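Local atomic coordinates of KLLA0B12012p (Kluyveromyces lactis, PDB entry 6Y3P), a protein that interacts directly, as Pby1, with the mRNA decapping enzyme Dcp2, and probably binds ATP through the C-terminal ATP-grasp domain described here. Residues Ala8-Thr13 with Val35-Leu41; Lys47-His51 with Val375-Phe379; Ile81-Tyr85 with Phe106-Asn111; His88-Tyr93 with Ala310-Arg316; Leu205-Glu209 with Ala284-Ile288. One frame throughout, in Å; residues are numbered along the deposited sequence.

Contact 1 of 5, residues Ala8-Thr13 with Val35-Leu41; sequences AQIVLT and VPVSRSL. With SO4 (sulfate ion), chain E.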
# COMPACT_ATOMS: atom_id res chain seq x y z
N ALA A 8 -29.96 -2.51 14.96
CA ALA A 8 -28.52 -2.50 14.76
C ALA A 8 -27.82 -3.69 15.42
O ALA A 8 -28.28 -4.21 16.45
CB ALA A 8 -27.97 -1.20 15.31
N GLN A 9 -26.70 -4.12 14.80
CA GLN A 9 -25.88 -5.26 15.21
C GLN A 9 -24.43 -5.09 14.68
O GLN A 9 -24.25 -4.60 13.57
CB GLN A 9 -26.53 -6.52 14.63
CG GLN A 9 -25.90 -7.84 15.00
CD GLN A 9 -26.78 -8.95 14.53
OE1 GLN A 9 -27.17 -9.02 13.35
NE2 GLN A 9 -27.14 -9.83 15.46
N ILE A 10 -23.42 -5.47 15.50
CA ILE A 10 -21.99 -5.44 15.17
C ILE A 10 -21.44 -6.85 15.40
O ILE A 10 -21.58 -7.37 16.50
CB ILE A 10 -21.18 -4.35 15.96
CG1 ILE A 10 -21.46 -2.93 15.42
CG2 ILE A 10 -19.65 -4.62 15.91
CD1 ILE A 10 -21.17 -1.79 16.43
N VAL A 11 -20.81 -7.45 14.37
CA VAL A 11 -20.22 -8.81 14.40
C VAL A 11 -18.69 -8.70 14.27
O VAL A 11 -18.19 -8.20 13.26
CB VAL A 11 -20.83 -9.74 13.31
CG1 VAL A 11 -20.26 -11.15 13.39
CG2 VAL A 11 -22.36 -9.79 13.37
N LEU A 12 -17.96 -9.17 15.27
CA LEU A 12 -16.49 -9.15 15.32
C LEU A 12 -15.99 -10.58 15.37
O LEU A 12 -15.92 -11.15 16.45
CB LEU A 12 -16.04 -8.34 16.55
CG LEU A 12 -14.54 -7.98 16.71
CD1 LEU A 12 -14.00 -7.23 15.48
CD2 LEU A 12 -14.33 -7.13 17.97
N THR A 13 -15.69 -11.17 14.20
CA THR A 13 -15.27 -12.57 14.02
C THR A 13 -13.75 -12.77 14.09
O THR A 13 -13.25 -13.89 13.92
CB THR A 13 -15.86 -13.17 12.74
OG1 THR A 13 -15.39 -12.44 11.61
CG2 THR A 13 -17.38 -13.21 12.76
N VAL A 35 -25.29 -0.35 20.20
CA VAL A 35 -25.22 -1.46 19.25
C VAL A 35 -24.51 -2.68 19.87
O VAL A 35 -23.34 -2.58 20.23
CB VAL A 35 -24.63 -1.04 17.89
CG1 VAL A 35 -24.71 -2.19 16.90
CG2 VAL A 35 -25.34 0.19 17.34
N PRO A 36 -25.20 -3.84 20.00
CA PRO A 36 -24.53 -5.01 20.60
C PRO A 36 -23.42 -5.64 19.74
O PRO A 36 -23.55 -5.70 18.52
CB PRO A 36 -25.68 -5.98 20.88
CG PRO A 36 -26.73 -5.61 19.88
CD PRO A 36 -26.60 -4.13 19.64
N VAL A 37 -22.32 -6.07 20.37
CA VAL A 37 -21.19 -6.73 19.70
C VAL A 37 -21.32 -8.27 19.84
O VAL A 37 -21.50 -8.79 20.94
CB VAL A 37 -19.81 -6.20 20.18
CG1 VAL A 37 -18.66 -6.92 19.49
CG2 VAL A 37 -19.70 -4.70 19.97
N SER A 38 -21.29 -8.97 18.70
CA SER A 38 -21.39 -10.43 18.61
C SER A 38 -20.11 -10.95 17.95
O SER A 38 -19.53 -10.24 17.13
CB SER A 38 -22.60 -10.82 17.78
OG SER A 38 -22.69 -12.23 17.68
N ARG A 39 -19.67 -12.16 18.31
CA ARG A 39 -18.46 -12.77 17.76
C ARG A 39 -18.81 -13.85 16.73
O ARG A 39 -17.94 -14.57 16.23
CB ARG A 39 -17.58 -13.33 18.89
CG ARG A 39 -16.89 -12.23 19.72
CD ARG A 39 -16.30 -12.74 21.03
NE ARG A 39 -17.32 -13.37 21.89
CZ ARG A 39 -17.14 -13.72 23.16
NH1 ARG A 39 -15.97 -13.48 23.76
NH2 ARG A 39 -18.12 -14.29 23.84
N SER A 40 -20.10 -13.94 16.39
CA SER A 40 -20.63 -14.91 15.45
C SER A 40 -21.70 -14.31 14.54
O SER A 40 -22.68 -13.70 15.00
CB SER A 40 -21.17 -16.14 16.19
OG SER A 40 -21.76 -17.10 15.32
N LEU A 41 -21.52 -14.52 13.25
CA LEU A 41 -22.43 -14.07 12.21
C LEU A 41 -23.73 -14.88 12.30
O LEU A 41 -23.69 -16.12 12.30
CB LEU A 41 -21.73 -14.30 10.87
CG LEU A 41 -22.16 -13.46 9.70
CD1 LEU A 41 -21.83 -11.97 9.92
CD2 LEU A 41 -21.52 -13.99 8.42
S SO4 E . -21.13 -13.82 21.12
O1 SO4 E . -20.27 -12.64 21.00
O2 SO4 E . -22.09 -13.86 20.02
O3 SO4 E . -20.31 -15.04 21.05
O4 SO4 E . -21.82 -13.70 22.41
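The carbonyl oxygen of S38 is gripped twice by the neighbouring strand: L12 N gives S38 O a hydrogen bond of 2.7 Å, and the CA-H of V11 meets it with V11 CA 3.2 Å from S38 O. This is the parallel pairing inside a beta-alpha-beta unit, in which strand 8-12 leads through helix 21-31 into strand 37-38 at the edge of a four-stranded parallel sheet. I10 reaches both ways in the ladder, donating from I10 N to P36 O at 3.0 Å and accepting S38 N at I10 O at 2.7 Å. A branched aliphatic residue suits the buried place of I10. I10 and V37 share one sheet face, where F28 of helix 21-31 also meets I10. With CG1 beside the backbone N (chi1 -74°), I10 swings CD1 onto V35, to 3.6 Å from V35 CG1. Replacing I10 by an alanine would remove CD1 and CG2 and would probably leave V35 and V37 less well packed, with a gap beside F28 and F379. On the other face the V11 and L41 side chains cross at about a right angle, V11 CG1 3.9 Å from L41 CD1. Where the strand ends, R39 holds a sulfate ion, probably from the crystallisation liquor: R39 N donates to sulfate O1 at 2.8 Å. The guanidinium turns its edge to the ion, and R39 NE donates to the same O1 at 3.2 Å.

Contact 2 of 5, residues Lys47-His51 with Val375-Phe379; sequences KLTFH and VRPMF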
# COMPACT_ATOMS: atom_id res chain seq x y z
N LYS A 47 -31.29 -7.28 10.09
CA LYS A 47 -31.07 -6.04 10.82
C LYS A 47 -29.88 -5.38 10.12
O LYS A 47 -29.16 -6.08 9.39
CB LYS A 47 -30.67 -6.38 12.27
CG LYS A 47 -31.79 -6.92 13.16
CD LYS A 47 -31.28 -7.56 14.46
CE LYS A 47 -31.08 -6.57 15.59
NZ LYS A 47 -32.36 -6.14 16.21
N LEU A 48 -29.65 -4.06 10.32
CA LEU A 48 -28.47 -3.47 9.73
C LEU A 48 -27.28 -3.85 10.61
O LEU A 48 -27.37 -3.78 11.84
CB LEU A 48 -28.56 -1.97 9.36
CG LEU A 48 -28.89 -0.90 10.39
CD1 LEU A 48 -27.73 -0.62 11.28
CD2 LEU A 48 -29.15 0.41 9.70
N THR A 49 -26.25 -4.42 9.99
CA THR A 49 -25.11 -4.97 10.74
C THR A 49 -23.75 -4.60 10.16
O THR A 49 -23.59 -4.47 8.95
CB THR A 49 -25.21 -6.54 10.95
OG1 THR A 49 -24.24 -7.25 10.17
CG2 THR A 49 -26.56 -7.10 10.66
N PHE A 50 -22.77 -4.51 11.05
CA PHE A 50 -21.40 -4.27 10.65
C PHE A 50 -20.54 -5.44 11.08
O PHE A 50 -20.37 -5.68 12.28
CB PHE A 50 -20.85 -2.94 11.18
CG PHE A 50 -19.45 -2.68 10.69
CD1 PHE A 50 -19.20 -2.46 9.34
CD2 PHE A 50 -18.37 -2.76 11.55
CE1 PHE A 50 -17.90 -2.31 8.87
CE2 PHE A 50 -17.07 -2.60 11.08
CZ PHE A 50 -16.84 -2.37 9.74
N HIS A 51 -20.02 -6.17 10.11
CA HIS A 51 -19.16 -7.32 10.30
C HIS A 51 -17.70 -6.91 10.07
O HIS A 51 -17.30 -6.55 8.95
CB HIS A 51 -19.62 -8.49 9.39
CG HIS A 51 -18.81 -9.76 9.46
ND1 HIS A 51 -18.92 -10.74 8.48
CD2 HIS A 51 -17.92 -10.20 10.40
CE1 HIS A 51 -18.10 -11.71 8.84
NE2 HIS A 51 -17.48 -11.43 9.99
N VAL A 375 -17.85 4.01 10.67
CA VAL A 375 -18.81 3.01 11.13
C VAL A 375 -20.09 3.67 11.64
O VAL A 375 -21.15 3.19 11.28
CB VAL A 375 -18.19 2.01 12.16
CG1 VAL A 375 -19.23 1.01 12.70
CG2 VAL A 375 -17.00 1.28 11.54
N ARG A 376 -20.02 4.73 12.47
CA ARG A 376 -21.22 5.40 13.00
C ARG A 376 -22.25 5.75 11.89
O ARG A 376 -23.41 5.34 12.04
CB ARG A 376 -20.85 6.65 13.84
CG ARG A 376 -20.54 6.39 15.31
CD ARG A 376 -20.16 7.68 16.03
NE ARG A 376 -21.23 8.69 15.94
CZ ARG A 376 -22.20 8.84 16.84
NH1 ARG A 376 -22.23 8.09 17.93
NH2 ARG A 376 -23.13 9.76 16.67
N PRO A 377 -21.85 6.39 10.74
CA PRO A 377 -22.83 6.72 9.69
C PRO A 377 -23.57 5.55 9.01
O PRO A 377 -24.66 5.77 8.47
CB PRO A 377 -21.98 7.50 8.68
CG PRO A 377 -20.90 8.07 9.46
CD PRO A 377 -20.54 6.98 10.40
N MET A 378 -23.03 4.33 9.06
CA MET A 378 -23.76 3.21 8.45
C MET A 378 -24.84 2.69 9.41
O MET A 378 -25.69 1.90 9.00
CB MET A 378 -22.84 2.09 7.87
CG MET A 378 -21.51 1.89 8.58
SD MET A 378 -20.34 0.74 7.78
CE MET A 378 -20.22 1.51 6.08
N PHE A 379 -24.86 3.22 10.65
CA PHE A 379 -25.86 2.92 11.67
C PHE A 379 -26.77 4.14 11.86
O PHE A 379 -27.47 4.24 12.87
CB PHE A 379 -25.15 2.53 12.98
CG PHE A 379 -24.57 1.15 12.94
CD1 PHE A 379 -23.32 0.91 12.39
CD2 PHE A 379 -25.28 0.06 13.44
CE1 PHE A 379 -22.81 -0.38 12.32
CE2 PHE A 379 -24.77 -1.23 13.36
CZ PHE A 379 -23.54 -1.44 12.80
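A buried, wholly apolar contact presses the end of helix 357-375 and the turn after it onto strand 48-52, an inner strand of the parallel sheet near the N terminus of the chain. It combines a CH-pi contact, a Met-aromatic contact and apolar packing by the F379 ring, with no hydrogen bond from one segment to the other. F50 is the centre: its CG stands anti to the backbone N (chi1 -177°), which sends the ring out toward the helix. V375 CG2 sits over one face of that ring, 4.2 Å from its centroid and 22° off the normal. The thioether of M378 comes in obliquely, with SD 3.7 Å from F50 CD1; methionine suits the place because its polarisable sulfur can lie against an aromatic ring. Main-chain bonds from M378 N to V375 O and from F379 N to R376 O keep the turn compact. F379 offers its ring edge to F50, with CE1 3.4 Å from F50 CB, and also packs on A8 and I10 of strand 8-12. A serine in its place would lack the ring and would probably cost L48 CD1 and F50 CB their packing partner, opening a gap between sheet and turn. Packing is closest where L48 CD1 lies 3.3 Å from F379 CD2.

Contact 3 of 5, residues Ile81-Tyr85 with Phe106-Asn111; sequences IRKHY and FLESFN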
# COMPACT_ATOMS: atom_id res chain seq x y z
N ILE A 81 -4.62 -3.32 -5.15
CA ILE A 81 -3.86 -4.22 -4.26
C ILE A 81 -2.91 -5.16 -5.04
O ILE A 81 -2.03 -5.75 -4.43
CB ILE A 81 -4.72 -4.98 -3.22
CG1 ILE A 81 -5.83 -5.86 -3.88
CG2 ILE A 81 -5.29 -4.01 -2.19
CD1 ILE A 81 -6.38 -7.02 -3.01
N ARG A 82 -3.04 -5.23 -6.37
CA ARG A 82 -2.11 -6.03 -7.17
C ARG A 82 -1.15 -5.09 -7.87
O ARG A 82 -1.57 -4.29 -8.70
CB ARG A 82 -2.85 -6.93 -8.18
CG ARG A 82 -3.65 -8.07 -7.52
CD ARG A 82 -2.82 -9.33 -7.30
NE ARG A 82 -2.34 -9.92 -8.55
CZ ARG A 82 -3.04 -10.75 -9.32
NH1 ARG A 82 -4.28 -11.09 -8.99
NH2 ARG A 82 -2.50 -11.24 -10.44
N LYS A 83 0.15 -5.17 -7.51
CA LYS A 83 1.22 -4.30 -8.03
C LYS A 83 1.35 -4.33 -9.57
O LYS A 83 1.72 -3.31 -10.15
CB LYS A 83 2.57 -4.57 -7.31
CG LYS A 83 3.74 -3.59 -7.61
CD LYS A 83 3.37 -2.09 -7.75
CE LYS A 83 4.39 -1.25 -8.50
NZ LYS A 83 5.58 -0.90 -7.66
N HIS A 84 0.97 -5.43 -10.26
CA HIS A 84 1.02 -5.43 -11.72
C HIS A 84 -0.11 -4.53 -12.24
O HIS A 84 0.12 -3.62 -13.05
CB HIS A 84 0.96 -6.86 -12.31
CG HIS A 84 0.76 -6.91 -13.80
ND1 HIS A 84 -0.51 -6.97 -14.36
CD2 HIS A 84 1.68 -6.91 -14.80
CE1 HIS A 84 -0.32 -6.99 -15.68
NE2 HIS A 84 0.98 -6.97 -15.99
N TYR A 85 -1.31 -4.73 -11.70
CA TYR A 85 -2.51 -4.01 -12.08
C TYR A 85 -2.50 -2.54 -11.64
O TYR A 85 -2.98 -1.70 -12.39
CB TYR A 85 -3.74 -4.79 -11.60
CG TYR A 85 -3.88 -6.07 -12.40
CD1 TYR A 85 -4.56 -6.09 -13.62
CD2 TYR A 85 -3.21 -7.23 -12.01
CE1 TYR A 85 -4.62 -7.24 -14.40
CE2 TYR A 85 -3.26 -8.39 -12.79
CZ TYR A 85 -3.98 -8.40 -13.98
OH TYR A 85 -4.09 -9.54 -14.74
N PHE A 106 5.44 7.47 -8.02
CA PHE A 106 5.17 6.04 -8.20
C PHE A 106 6.35 5.29 -8.82
O PHE A 106 6.94 5.76 -9.81
CB PHE A 106 3.90 5.83 -9.06
CG PHE A 106 3.57 4.40 -9.38
CD1 PHE A 106 3.32 3.48 -8.37
CD2 PHE A 106 3.47 3.98 -10.70
CE1 PHE A 106 2.97 2.16 -8.68
CE2 PHE A 106 3.13 2.66 -11.01
CZ PHE A 106 2.88 1.76 -9.99
N LEU A 107 6.67 4.12 -8.27
CA LEU A 107 7.75 3.28 -8.75
C LEU A 107 7.13 2.27 -9.65
O LEU A 107 6.42 1.39 -9.18
CB LEU A 107 8.51 2.58 -7.60
CG LEU A 107 9.28 3.49 -6.68
CD1 LEU A 107 9.78 2.74 -5.49
CD2 LEU A 107 10.41 4.22 -7.40
N GLU A 108 7.29 2.48 -10.96
CA GLU A 108 6.74 1.60 -11.98
C GLU A 108 7.39 0.23 -11.89
O GLU A 108 8.54 0.12 -11.46
CB GLU A 108 7.03 2.16 -13.38
CG GLU A 108 6.40 3.49 -13.68
CD GLU A 108 6.90 4.06 -14.98
OE1 GLU A 108 8.10 4.43 -15.05
OE2 GLU A 108 6.12 4.08 -15.96
N SER A 109 6.65 -0.80 -12.29
CA SER A 109 7.13 -2.17 -12.39
C SER A 109 6.57 -2.75 -13.67
O SER A 109 5.53 -2.29 -14.17
CB SER A 109 6.71 -3.00 -11.18
OG SER A 109 5.30 -2.99 -11.04
N PHE A 110 7.30 -3.70 -14.25
CA PHE A 110 6.92 -4.36 -15.48
C PHE A 110 7.27 -5.81 -15.35
O PHE A 110 8.12 -6.16 -14.54
CB PHE A 110 7.65 -3.76 -16.69
CG PHE A 110 7.50 -2.27 -16.85
CD1 PHE A 110 8.42 -1.40 -16.28
CD2 PHE A 110 6.45 -1.74 -17.59
CE1 PHE A 110 8.27 -0.01 -16.42
CE2 PHE A 110 6.31 -0.36 -17.74
CZ PHE A 110 7.22 0.50 -17.16
N ASN A 111 6.60 -6.66 -16.13
CA ASN A 111 6.84 -8.10 -16.17
C ASN A 111 7.45 -8.46 -17.51
O ASN A 111 6.95 -8.06 -18.56
CB ASN A 111 5.56 -8.87 -15.88
CG ASN A 111 5.42 -9.21 -14.42
OD1 ASN A 111 4.97 -8.39 -13.60
ND2 ASN A 111 5.89 -10.39 -14.04
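K83 carries the polar part: its NZ donates to L107 O at 2.9 Å, arriving nearly in line with that carbonyl bond. L344 O and Q198 OE1 accept from the same ammonium group, so three uncharged oxygens grip its nitrogen. A long, flexible side chain suits this reach, and K83 makes it by bending twice, at chi2 (38°) and again at chi4 (-78°). K83 stands in the first turn of helix 83-95, while L107 leads into strand 109-113, an outer strand of a five-stranded antiparallel sheet in this ATP-grasp domain; the lysine thus bolts the start of the helix to the sheet. The apolar part falls to its methylenes, K83 CE lying 3.7 Å from F106 CZ and meeting the ring obliquely. The same carbon also comes close to a hydroxyl, with K83 CE 3.2 Å from S109 OG, where the small serine lets the lysine chain approach. A looser contact joins the two remaining side chains: H84 CD2 is 3.8 Å from N111 OD1, with ring and amide planes 69° apart.

Contact 4 of 5, residues His88-Tyr93 with Ala310-Arg316; sequences HTIHSY and AAVNVDR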
# COMPACT_ATOMS: atom_id res chain seq x y z
N HIS A 88 -0.76 -0.54 -14.22
CA HIS A 88 -1.68 -0.30 -15.33
C HIS A 88 -2.69 0.77 -15.02
O HIS A 88 -2.93 1.62 -15.86
CB HIS A 88 -2.34 -1.59 -15.81
CG HIS A 88 -1.42 -2.43 -16.65
ND1 HIS A 88 -1.30 -2.22 -18.02
CD2 HIS A 88 -0.58 -3.42 -16.28
CE1 HIS A 88 -0.41 -3.10 -18.44
NE2 HIS A 88 0.06 -3.85 -17.43
N THR A 89 -3.23 0.77 -13.80
CA THR A 89 -4.19 1.81 -13.36
C THR A 89 -3.53 3.20 -13.44
O THR A 89 -4.13 4.11 -14.00
CB THR A 89 -4.69 1.55 -11.92
OG1 THR A 89 -4.83 0.15 -11.70
CG2 THR A 89 -6.02 2.24 -11.64
N ILE A 90 -2.30 3.33 -12.90
CA ILE A 90 -1.58 4.60 -12.88
C ILE A 90 -1.19 5.03 -14.31
O ILE A 90 -1.52 6.16 -14.69
CB ILE A 90 -0.39 4.62 -11.87
CG1 ILE A 90 -0.95 4.54 -10.43
CG2 ILE A 90 0.50 5.87 -12.05
CD1 ILE A 90 0.02 4.31 -9.32
N HIS A 91 -0.58 4.12 -15.11
CA HIS A 91 -0.18 4.40 -16.49
C HIS A 91 -1.32 4.93 -17.33
O HIS A 91 -1.13 5.93 -18.04
CB HIS A 91 0.43 3.18 -17.19
CG HIS A 91 1.64 2.61 -16.53
ND1 HIS A 91 2.50 3.40 -15.78
CD2 HIS A 91 2.09 1.33 -16.53
CE1 HIS A 91 3.44 2.57 -15.33
NE2 HIS A 91 3.24 1.32 -15.76
N SER A 92 -2.51 4.28 -17.26
CA SER A 92 -3.64 4.70 -18.08
C SER A 92 -4.25 6.02 -17.63
O SER A 92 -4.84 6.72 -18.45
CB SER A 92 -4.70 3.60 -18.17
OG SER A 92 -5.13 3.18 -16.89
N TYR A 93 -4.08 6.37 -16.35
CA TYR A 93 -4.60 7.63 -15.82
C TYR A 93 -3.69 8.84 -16.13
O TYR A 93 -4.21 9.92 -16.40
CB TYR A 93 -4.79 7.47 -14.32
CG TYR A 93 -5.16 8.73 -13.57
CD1 TYR A 93 -6.46 9.22 -13.60
CD2 TYR A 93 -4.24 9.38 -12.76
CE1 TYR A 93 -6.83 10.34 -12.86
CE2 TYR A 93 -4.59 10.50 -12.02
CZ TYR A 93 -5.89 10.98 -12.07
OH TYR A 93 -6.22 12.08 -11.32
N ALA A 310 -7.83 7.71 -10.14
CA ALA A 310 -7.33 6.82 -11.20
C ALA A 310 -8.11 5.52 -11.22
O ALA A 310 -8.68 5.19 -12.25
CB ALA A 310 -5.85 6.53 -10.99
N ALA A 311 -8.16 4.83 -10.06
CA ALA A 311 -8.79 3.54 -9.78
C ALA A 311 -10.26 3.46 -10.14
O ALA A 311 -10.70 2.48 -10.73
CB ALA A 311 -8.60 3.17 -8.32
N VAL A 312 -11.02 4.48 -9.76
CA VAL A 312 -12.46 4.58 -9.94
C VAL A 312 -12.84 4.89 -11.39
O VAL A 312 -13.80 4.31 -11.90
CB VAL A 312 -13.01 5.61 -8.92
CG1 VAL A 312 -14.29 6.29 -9.36
CG2 VAL A 312 -13.16 4.99 -7.54
N ASN A 313 -12.07 5.76 -12.07
CA ASN A 313 -12.37 6.27 -13.40
C ASN A 313 -11.74 5.55 -14.60
O ASN A 313 -12.14 5.84 -15.73
CB ASN A 313 -12.03 7.76 -13.47
CG ASN A 313 -12.86 8.60 -12.53
OD1 ASN A 313 -14.09 8.65 -12.62
ND2 ASN A 313 -12.19 9.30 -11.61
N VAL A 314 -10.80 4.60 -14.39
CA VAL A 314 -10.17 3.88 -15.51
C VAL A 314 -11.18 3.15 -16.40
O VAL A 314 -12.18 2.62 -15.92
CB VAL A 314 -8.99 2.94 -15.14
CG1 VAL A 314 -7.68 3.71 -15.05
CG2 VAL A 314 -9.27 2.17 -13.86
N ASP A 315 -10.90 3.18 -17.72
CA ASP A 315 -11.69 2.56 -18.79
C ASP A 315 -11.43 1.05 -18.85
O ASP A 315 -12.10 0.34 -19.62
CB ASP A 315 -11.37 3.22 -20.15
CG ASP A 315 -11.09 4.71 -20.09
OD1 ASP A 315 -10.03 5.10 -19.54
OD2 ASP A 315 -11.91 5.50 -20.62
N ARG A 316 -10.45 0.57 -18.05
CA ARG A 316 -10.02 -0.83 -17.90
C ARG A 316 -10.54 -1.36 -16.53
O ARG A 316 -11.55 -0.85 -16.03
CB ARG A 316 -8.47 -0.95 -17.97
CG ARG A 316 -7.75 0.03 -18.90
CD ARG A 316 -6.28 0.14 -18.56
NE ARG A 316 -5.49 -0.93 -19.19
CZ ARG A 316 -4.16 -0.97 -19.22
NH1 ARG A 316 -3.45 -0.00 -18.66
NH2 ARG A 316 -3.54 -1.98 -19.82
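Y93 lays one face of its ring over A310, whose methyl carbon CB stands 3.8 Å from the ring centroid, a CH-pi contact. With CG anti to the backbone N (chi1 173°), the tyrosine ring stretches along helix 290-313, where its hydroxyl finds E306. Alanine suits the place, for it brings the last turn of that helix close to helix 83-95, with Y93 CA and A310 CA only 5.4 Å apart. One turn earlier T89 turns its methyl CG2 to A311, 3.6 Å from A311 CA, while OG1 is hydrogen-bonded to Y85 O of its own helix and to A79 O. V314, just past the helix end, fits against both T89 and S92, and its CG1 lies 3.2 Å from S92 OG; that hydroxyl stays within hydrogen-bonding reach of H88 O and T89 O in its own helix. R316 then folds back across the helix surface. Its guanidinium stands nearly upright to the H88 ring, the planes 79° apart, with H88 CB over one guanidinium face. R316 NH2 donates to H88 ND1 at 2.9 Å, a weak bond because its angle at hydrogen is only 123°. If ND1 accepts this weak bond it is unprotonated, and the arginine charge beside it would probably disfavour a doubly protonated histidine.

Contact 5 of 5, residues Leu205-Glu209 with Ala284-Ile288; sequences LLLSE and ALKDI. With SO4 (sulfate ion), chain D.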
# COMPACT_ATOMS: atom_id res chain seq x y z
N LEU A 205 16.52 8.27 1.61
CA LEU A 205 16.76 9.23 2.69
C LEU A 205 17.40 8.46 3.85
O LEU A 205 16.85 7.45 4.32
CB LEU A 205 15.43 9.88 3.15
CG LEU A 205 15.47 10.85 4.34
CD1 LEU A 205 16.45 12.00 4.10
CD2 LEU A 205 14.07 11.37 4.65
N LEU A 206 18.60 8.90 4.21
CA LEU A 206 19.44 8.30 5.26
C LEU A 206 19.58 9.27 6.40
O LEU A 206 20.05 10.39 6.20
CB LEU A 206 20.82 7.88 4.70
CG LEU A 206 20.71 6.89 3.53
CD1 LEU A 206 22.07 6.70 2.84
CD2 LEU A 206 20.04 5.57 3.96
N LEU A 207 19.10 8.86 7.57
CA LEU A 207 19.02 9.65 8.79
C LEU A 207 20.08 9.24 9.74
O LEU A 207 20.37 8.05 9.84
CB LEU A 207 17.63 9.51 9.47
CG LEU A 207 16.41 9.93 8.60
CD1 LEU A 207 15.08 9.63 9.31
CD2 LEU A 207 16.50 11.41 8.18
N SER A 208 20.67 10.23 10.45
CA SER A 208 21.74 10.06 11.43
C SER A 208 21.28 9.08 12.53
O SER A 208 21.88 8.03 12.71
CB SER A 208 22.11 11.41 12.03
OG SER A 208 22.77 11.34 13.29
N GLU A 209 20.19 9.44 13.20
CA GLU A 209 19.55 8.71 14.29
C GLU A 209 19.26 7.21 13.98
O GLU A 209 19.31 6.39 14.88
CB GLU A 209 18.29 9.45 14.72
CG GLU A 209 17.22 9.58 13.64
CD GLU A 209 16.00 10.32 14.11
OE1 GLU A 209 15.61 10.15 15.29
OE2 GLU A 209 15.43 11.09 13.31
N ALA A 284 7.99 10.97 14.85
CA ALA A 284 8.98 10.92 15.92
C ALA A 284 10.41 11.04 15.35
O ALA A 284 11.34 11.11 16.14
CB ALA A 284 8.83 9.62 16.71
N LEU A 285 10.59 11.01 14.00
CA LEU A 285 11.92 11.13 13.40
C LEU A 285 12.28 12.65 13.30
O LEU A 285 11.85 13.32 12.37
CB LEU A 285 11.97 10.41 12.05
CG LEU A 285 11.59 8.90 12.07
CD1 LEU A 285 11.36 8.38 10.64
CD2 LEU A 285 12.65 8.04 12.80
N LYS A 286 12.99 13.18 14.31
CA LYS A 286 13.29 14.60 14.40
C LYS A 286 14.43 15.04 13.49
O LYS A 286 14.57 16.23 13.23
CB LYS A 286 13.50 15.07 15.84
CG LYS A 286 12.32 14.77 16.78
CD LYS A 286 10.96 15.28 16.29
CE LYS A 286 9.85 14.91 17.26
NZ LYS A 286 8.51 15.04 16.64
N ASP A 287 15.21 14.08 12.94
CA ASP A 287 16.27 14.39 11.98
C ASP A 287 15.68 14.77 10.61
O ASP A 287 16.38 15.33 9.75
CB ASP A 287 17.32 13.29 11.92
CG ASP A 287 18.27 13.33 13.10
OD1 ASP A 287 18.38 14.40 13.77
OD2 ASP A 287 19.00 12.35 13.29
N ILE A 288 14.35 14.59 10.47
CA ILE A 288 13.61 15.08 9.31
C ILE A 288 13.09 16.45 9.77
O ILE A 288 12.29 16.46 10.70
CB ILE A 288 12.45 14.15 8.82
CG1 ILE A 288 12.96 12.71 8.54
CG2 ILE A 288 11.77 14.74 7.56
CD1 ILE A 288 11.84 11.68 8.37
S SO4 D . 8.56 18.95 16.23
O1 SO4 D . 9.64 19.64 15.51
O2 SO4 D . 7.56 19.93 16.67
O3 SO4 D . 7.93 17.99 15.33
O4 SO4 D . 9.12 18.25 17.40
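E209 and D287 satisfy each other's main chain in a reciprocal pair of hydrogen bonds: E209 N donates to D287 OD2 at 3.1 Å, and D287 N donates to E209 OE2 at 3.0 Å. Both are fairly straight, yet the acceptors are met differently. OD2 is approached nearly along its C-O bond, whereas OE2 receives its donor from above the carboxylate plane, 41° out of it. Glutamate is long enough for this task: extended beyond CG, it comes at D287 from the opposite direction, and the two carboxylate planes lie 61° apart. The like charges are close, E209 OE2 being 3.8 Å from D287 OD2, and the two amide donors probably offset part of the repulsion. D287 belongs to a type I turn from L285 to I288, closed by a weak bond between I288 N and L285 O. K286 points away from 205-209, its NZ bonded to D283 O and, at 3.3 Å, to O3 of a sulfate probably left from crystallisation. Beside the polar pair, L207 CD2 packs 3.8 Å from I288 CG1. Both residues rest on F215 of strand 215-224, so the loop entering that strand is joined to the one linking strand 279-281 to helix 290-313.

Overall arrangement
From the N terminus, contact 1 closes a short loop around helix 21-31 and is complete before the others begin. Contact 2 starts on the next strand of the same sheet and closes only near the C-terminal end, so its loop encloses contacts 3, 4 and 5. It touches contact 1, their centres 10 Å apart. Contacts 3 and 4 both use helix 83-95 and cross along the chain: one ties the helix to strand 109-113, the other to helix 290-313, and I90 meets F106 between them. Contact 5 follows contact 3 in series and nests within contact 4, joining two loops bordering the six-stranded sheet, about 11 Å from contact 3 at the nearest atoms.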